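Local coordinates for teichoic acid D-alanine hydrolase (Staphylococcus aureus, PDB 5ZH8), which hydrolyses the ester bonds that hold D-alanine on wall and lipoteichoic acids, and affects methicillin resistance and cell wall structure, at residues A[130-142]-A[298-312]. Sequence-based numbering, arbitrary orientation.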
loop_
_atom_site.group_PDB
_atom_site.type_symbol
_atom_site.label_atom_id
_atom_site.label_comp_id
_atom_site.label_asym_id
_atom_site.label_seq_id
_atom_site.Cartn_x
_atom_site.Cartn_y
_atom_site.Cartn_z
ATOM N N LYS A 130 4.286 -9.909 16.355
ATOM C CA LYS A 130 3.261 -10.155 17.373
ATOM C C LYS A 130 3.146 -11.645 17.759
ATOM O O LYS A 130 2.782 -11.963 18.889
ATOM C CB LYS A 130 1.904 -9.635 16.903
ATOM C CG LYS A 130 1.831 -8.122 16.796
ATOM C CD LYS A 130 0.419 -7.661 16.501
ATOM C CE LYS A 130 0.332 -6.147 16.456
ATOM N NZ LYS A 130 1.185 -5.558 15.390
ATOM N N PHE A 131 3.454 -12.539 16.818
ATOM C CA PHE A 131 3.490 -13.979 17.078
ATOM C C PHE A 131 4.581 -14.332 18.087
ATOM O O PHE A 131 4.359 -15.121 18.996
ATOM C CB PHE A 131 3.691 -14.745 15.756
ATOM C CG PHE A 131 3.782 -16.244 15.912
ATOM C CD1 PHE A 131 2.852 -16.949 16.667
ATOM C CD2 PHE A 131 4.792 -16.958 15.270
ATOM C CE1 PHE A 131 2.938 -18.326 16.798
ATOM C CE2 PHE A 131 4.886 -18.334 15.396
ATOM C CZ PHE A 131 3.957 -19.018 16.165
ATOM N N SER A 132 5.757 -13.741 17.918
ATOM C CA SER A 132 6.856 -13.879 18.879
ATOM C C SER A 132 6.406 -13.451 20.287
ATOM O O SER A 132 6.612 -14.183 21.265
ATOM C CB SER A 132 8.074 -13.064 18.411
ATOM O OG SER A 132 8.973 -12.782 19.472
ATOM N N THR A 133 5.779 -12.277 20.365
ATOM C CA THR A 133 5.262 -11.734 21.621
ATOM C C THR A 133 4.154 -12.630 22.216
ATOM O O THR A 133 4.095 -12.831 23.433
ATOM C CB THR A 133 4.724 -10.296 21.419
ATOM O OG1 THR A 133 5.772 -9.450 20.931
ATOM C CG2 THR A 133 4.173 -9.712 22.728
ATOM N N GLY A 134 3.286 -13.163 21.359
ATOM C CA GLY A 134 2.247 -14.085 21.798
ATOM C C GLY A 134 2.818 -15.367 22.381
ATOM O O GLY A 134 2.316 -15.876 23.379
ATOM N N LEU A 135 3.872 -15.892 21.760
ATOM C CA LEU A 135 4.531 -17.101 22.256
ATOM C C LEU A 135 5.128 -16.876 23.638
ATOM O O LEU A 135 5.029 -17.743 24.507
ATOM C CB LEU A 135 5.618 -17.566 21.286
ATOM C CG LEU A 135 5.099 -18.234 20.009
ATOM C CD1 LEU A 135 6.177 -18.267 18.937
ATOM C CD2 LEU A 135 4.588 -19.640 20.298
ATOM N N LEU A 136 5.741 -15.706 23.831
ATOM C CA LEU A 136 6.300 -15.321 25.120
ATOM C C LEU A 136 5.208 -15.203 26.175
ATOM O O LEU A 136 5.404 -15.610 27.315
ATOM C CB LEU A 136 7.063 -13.995 24.995
ATOM C CG LEU A 136 8.376 -14.024 24.200
ATOM C CD1 LEU A 136 8.890 -12.610 23.976
ATOM C CD2 LEU A 136 9.430 -14.877 24.899
ATOM N N LEU A 137 4.067 -14.643 25.785
ATOM C CA LEU A 137 2.882 -14.564 26.655
ATOM C C LEU A 137 2.429 -15.944 27.101
ATOM O O LEU A 137 2.271 -16.195 28.291
ATOM C CB LEU A 137 1.714 -13.877 25.943
ATOM C CG LEU A 137 1.543 -12.368 26.141
ATOM C CD1 LEU A 137 0.322 -11.904 25.363
ATOM C CD2 LEU A 137 1.414 -11.985 27.605
ATOM N N LYS A 138 2.214 -16.832 26.139
ATOM C CA LYS A 138 1.772 -18.186 26.441
ATOM C C LYS A 138 2.772 -18.887 27.357
ATOM O O LYS A 138 2.380 -19.555 28.319
ATOM C CB LYS A 138 1.552 -18.996 25.157
ATOM C CG LYS A 138 1.079 -20.430 25.393
ATOM C CD LYS A 138 -0.293 -20.522 26.063
ATOM C CE LYS A 138 -1.416 -20.281 25.060
ATOM N NZ LYS A 138 -2.676 -19.855 25.722
ATOM N N GLN A 139 4.058 -18.724 27.059
ATOM C CA GLN A 139 5.106 -19.262 27.918
ATOM C C GLN A 139 4.962 -18.766 29.360
ATOM O O GLN A 139 5.024 -19.554 30.302
ATOM C CB GLN A 139 6.481 -18.895 27.380
ATOM C CG GLN A 139 6.943 -19.758 26.219
ATOM C CD GLN A 139 8.230 -19.243 25.595
ATOM O OE1 GLN A 139 8.637 -18.107 25.842
ATOM N NE2 GLN A 139 8.871 -20.076 24.779
ATOM N N LEU A 140 4.756 -17.464 29.517
ATOM C CA LEU A 140 4.584 -16.857 30.832
ATOM C C LEU A 140 3.338 -17.344 31.569
ATOM O O LEU A 140 3.338 -17.419 32.793
ATOM C CB LEU A 140 4.551 -15.326 30.719
ATOM C CG LEU A 140 5.903 -14.685 30.403
ATOM C CD1 LEU A 140 5.737 -13.192 30.211
ATOM C CD2 LEU A 140 6.910 -14.979 31.505
ATOM N N GLU A 141 2.284 -17.665 30.823
ATOM C CA GLU A 141 1.063 -18.233 31.401
ATOM C C GLU A 141 1.335 -19.606 31.999
ATOM O O GLU A 141 0.907 -19.890 33.118
ATOM C CB GLU A 141 -0.043 -18.336 30.346
ATOM C CG GLU A 141 -0.582 -16.998 29.879
ATOM C CD GLU A 141 -1.460 -17.124 28.656
ATOM O OE1 GLU A 141 -2.443 -17.881 28.718
ATOM O OE2 GLU A 141 -1.174 -16.464 27.639
ATOM N N GLU A 142 2.073 -20.434 31.261
ATOM C CA GLU A 142 2.421 -21.785 31.698
ATOM C C GLU A 142 3.508 -21.802 32.790
ATOM O O GLU A 142 3.647 -22.777 33.522
ATOM C CB GLU A 142 2.867 -22.622 30.498
ATOM C CG GLU A 142 1.808 -22.800 29.411
ATOM C CD GLU A 142 0.513 -23.412 29.924
ATOM O OE1 GLU A 142 0.575 -24.441 30.636
ATOM O OE2 GLU A 142 -0.566 -22.860 29.605
ATOM N N LEU A 298 10.692 -21.958 12.639
ATOM C CA LEU A 298 9.959 -21.636 13.866
ATOM C C LEU A 298 8.609 -22.348 13.940
ATOM O O LEU A 298 8.289 -22.981 14.939
ATOM C CB LEU A 298 9.741 -20.125 13.962
ATOM C CG LEU A 298 8.789 -19.615 15.039
ATOM C CD1 LEU A 298 9.289 -19.989 16.426
ATOM C CD2 LEU A 298 8.617 -18.113 14.881
ATOM N N ILE A 299 7.823 -22.230 12.882
ATOM C CA ILE A 299 6.474 -22.783 12.849
ATOM C C ILE A 299 6.475 -24.309 12.860
ATOM O O ILE A 299 5.686 -24.918 13.575
ATOM C CB ILE A 299 5.698 -22.252 11.626
ATOM C CG1 ILE A 299 5.378 -20.776 11.838
ATOM C CG2 ILE A 299 4.411 -23.037 11.393
ATOM C CD1 ILE A 299 5.136 -20.036 10.546
ATOM N N THR A 300 7.355 -24.925 12.077
ATOM C CA THR A 300 7.416 -26.383 12.017
ATOM C C THR A 300 7.824 -26.982 13.361
ATOM O O THR A 300 7.322 -28.034 13.754
ATOM C CB THR A 300 8.407 -26.879 10.955
ATOM O OG1 THR A 300 9.690 -26.283 11.179
ATOM C CG2 THR A 300 7.907 -26.550 9.566
ATOM N N GLN A 301 8.739 -26.315 14.058
ATOM C CA GLN A 301 9.179 -26.775 15.373
ATOM C C GLN A 301 8.102 -26.620 16.444
ATOM O O GLN A 301 7.969 -27.481 17.312
ATOM C CB GLN A 301 10.446 -26.052 15.794
ATOM C CG GLN A 301 11.686 -26.588 15.110
ATOM C CD GLN A 301 12.942 -25.943 15.643
ATOM O OE1 GLN A 301 13.699 -26.560 16.386
ATOM N NE2 GLN A 301 13.158 -24.682 15.285
ATOM N N ILE A 302 7.336 -25.535 16.379
ATOM C CA ILE A 302 6.184 -25.362 17.267
ATOM C C ILE A 302 5.142 -26.442 16.962
ATOM O O ILE A 302 4.595 -27.058 17.878
ATOM C CB ILE A 302 5.567 -23.947 17.155
ATOM C CG1 ILE A 302 6.541 -22.908 17.725
ATOM C CG2 ILE A 302 4.243 -23.873 17.903
ATOM C CD1 ILE A 302 6.279 -21.489 17.270
ATOM N N GLN A 303 4.899 -26.684 15.677
ATOM C CA GLN A 303 4.000 -27.747 15.243
ATOM C C GLN A 303 4.437 -29.103 15.782
ATOM O O GLN A 303 3.598 -29.962 16.057
ATOM C CB GLN A 303 3.909 -27.799 13.712
ATOM C CG GLN A 303 2.941 -26.791 13.110
ATOM C CD GLN A 303 2.875 -26.884 11.600
ATOM O OE1 GLN A 303 3.900 -26.843 10.920
ATOM N NE2 GLN A 303 1.669 -27.005 11.066
ATOM N N GLN A 304 5.745 -29.292 15.928
ATOM C CA GLN A 304 6.305 -30.523 16.495
ATOM C C GLN A 304 6.449 -30.497 18.025
ATOM O O GLN A 304 7.181 -31.298 18.591
ATOM C CB GLN A 304 7.660 -30.798 15.854
ATOM C CG GLN A 304 7.552 -31.191 14.395
ATOM C CD GLN A 304 8.855 -31.035 13.640
ATOM O OE1 GLN A 304 9.834 -30.475 14.147
ATOM N NE2 GLN A 304 8.875 -31.531 12.410
ATOM N N TYR A 305 5.752 -29.573 18.680
ATOM C CA TYR A 305 5.678 -29.512 20.142
ATOM C C TYR A 305 7.018 -29.254 20.819
ATOM O O TYR A 305 7.358 -29.908 21.796
ATOM C CB TYR A 305 5.028 -30.785 20.689
ATOM C CG TYR A 305 3.771 -31.159 19.942
ATOM C CD1 TYR A 305 2.705 -30.271 19.868
ATOM C CD2 TYR A 305 3.651 -32.386 19.307
ATOM C CE1 TYR A 305 1.557 -30.597 19.185
ATOM C CE2 TYR A 305 2.504 -32.719 18.623
ATOM C CZ TYR A 305 1.461 -31.822 18.571
ATOM O OH TYR A 305 0.321 -32.155 17.888
ATOM N N LYS A 306 7.756 -28.264 20.337
ATOM C CA LYS A 306 9.045 -27.916 20.900
ATOM C C LYS A 306 8.996 -26.785 21.886
ATOM O O LYS A 306 9.930 -26.565 22.589
ATOM C CB LYS A 306 10.048 -27.585 19.827
ATOM C CG LYS A 306 10.764 -28.790 19.279
ATOM C CD LYS A 306 12.191 -28.456 18.910
ATOM C CE LYS A 306 12.674 -29.339 17.776
ATOM N NZ LYS A 306 13.875 -28.796 17.097
ATOM N N LEU A 307 7.936 -26.021 21.888
ATOM C CA LEU A 307 7.772 -24.969 22.896
ATOM C C LEU A 307 6.749 -25.334 23.955
ATOM O O LEU A 307 6.896 -24.948 25.109
ATOM C CB LEU A 307 7.341 -23.655 22.251
ATOM C CG LEU A 307 8.388 -22.901 21.455
ATOM C CD1 LEU A 307 7.797 -21.547 21.099
ATOM C CD2 LEU A 307 9.692 -22.745 22.226
ATOM N N PHE A 308 5.690 -26.033 23.547
ATOM C CA PHE A 308 4.653 -26.478 24.462
ATOM C C PHE A 308 4.248 -27.923 24.171
ATOM O O PHE A 308 4.478 -28.442 23.074
ATOM C CB PHE A 308 3.412 -25.588 24.353
ATOM C CG PHE A 308 3.709 -24.116 24.255
ATOM C CD1 PHE A 308 4.088 -23.385 25.380
ATOM C CD2 PHE A 308 3.587 -23.454 23.043
ATOM C CE1 PHE A 308 4.336 -22.028 25.295
ATOM C CE2 PHE A 308 3.831 -22.097 22.951
ATOM C CZ PHE A 308 4.209 -21.384 24.078
ATOM N N SER A 309 3.633 -28.557 25.167
ATOM C CA SER A 309 2.994 -29.861 24.998
ATOM C C SER A 309 1.853 -29.808 23.972
ATOM O O SER A 309 1.355 -28.727 23.646
ATOM C CB SER A 309 2.423 -30.318 26.335
ATOM O OG SER A 309 1.461 -29.385 26.795
ATOM N N PRO A 310 1.433 -30.973 23.456
ATOM C CA PRO A 310 0.326 -30.982 22.488
ATOM C C PRO A 310 -0.988 -30.375 23.016
ATOM O O PRO A 310 -1.692 -29.695 22.269
ATOM C CB PRO A 310 0.157 -32.471 22.165
ATOM C CG PRO A 310 1.486 -33.080 22.442
ATOM C CD PRO A 310 2.053 -32.304 23.596
ATOM N N LYS A 311 -1.300 -30.610 24.293
ATOM C CA LYS A 311 -2.509 -30.042 24.913
ATOM C C LYS A 311 -2.522 -28.506 24.990
ATOM O O LYS A 311 -3.592 -27.901 25.082
ATOM C CB LYS A 311 -2.729 -30.636 26.306
ATOM C CG LYS A 311 -3.162 -32.090 26.282
ATOM C CD LYS A 311 -3.541 -32.561 27.683
ATOM C CE LYS A 311 -3.809 -34.053 27.740
ATOM N NZ LYS A 311 -4.811 -34.488 26.725
ATOM N N ILE A 312 -1.345 -27.885 24.951
ATOM C CA ILE A 312 -1.237 -26.424 24.836
ATOM C C ILE A 312 -1.153 -25.999 23.364
ATOM O O ILE A 312 -1.859 -25.084 22.934
ATOM C CB ILE A 312 -0.013 -25.876 25.613
ATOM C CG1 ILE A 312 -0.118 -26.204 27.112
ATOM C CG2 ILE A 312 0.142 -24.371 25.410
ATOM C CD1 ILE A 312 -1.322 -25.618 27.809
#
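Phe308, from the loop between helices 292-303 and 310-318, lies against helix 130-142 with the aliphatic stem of Lys138 over one face of its ring: a CH-pi contact in which Lys138 CG stands 3.9 Å from the centroid of the Phe308 ring, 28° off the ring normal. Lys138 sets CG anti to the backbone N (chi1 -180°), laying the stem on the ring, and then bends at chi2 and chi3, which carries NZ away to a long salt bridge with Glu141. At the ring's edge, near its plane, Leu135 CD2 meets Phe308 CE2 at 3.7 Å. The other branch of Leu135 points tip to tip at Ile302, CD1 to CD1 at 3.6 Å, and also sits above one face of the Phe131 ring, toward its rim; Phe131 CZ reaches Ile302 CD1 at 3.6 Å. Leu298 slides past Phe131 to complete this buried end, where the axes of 130-142 and 298-303 are 13.3 Å apart.

Packing thins toward Glu142, an exposed residue whose carboxylate lies against the Ile312 CD1 methyl. Gln139 lays CG by Phe308 and its amide by Leu307, while NE2 donates a hydrogen bond to Lys238 O. A Schellman motif ends helix 292-303 and leads into the loop carrying Leu307 and Phe308. With no hydrogen bond across it, the contact is mainly apolar packing within the beta-lactamase-type fold, Lys138 and Gln139 finding their polar partners to the side.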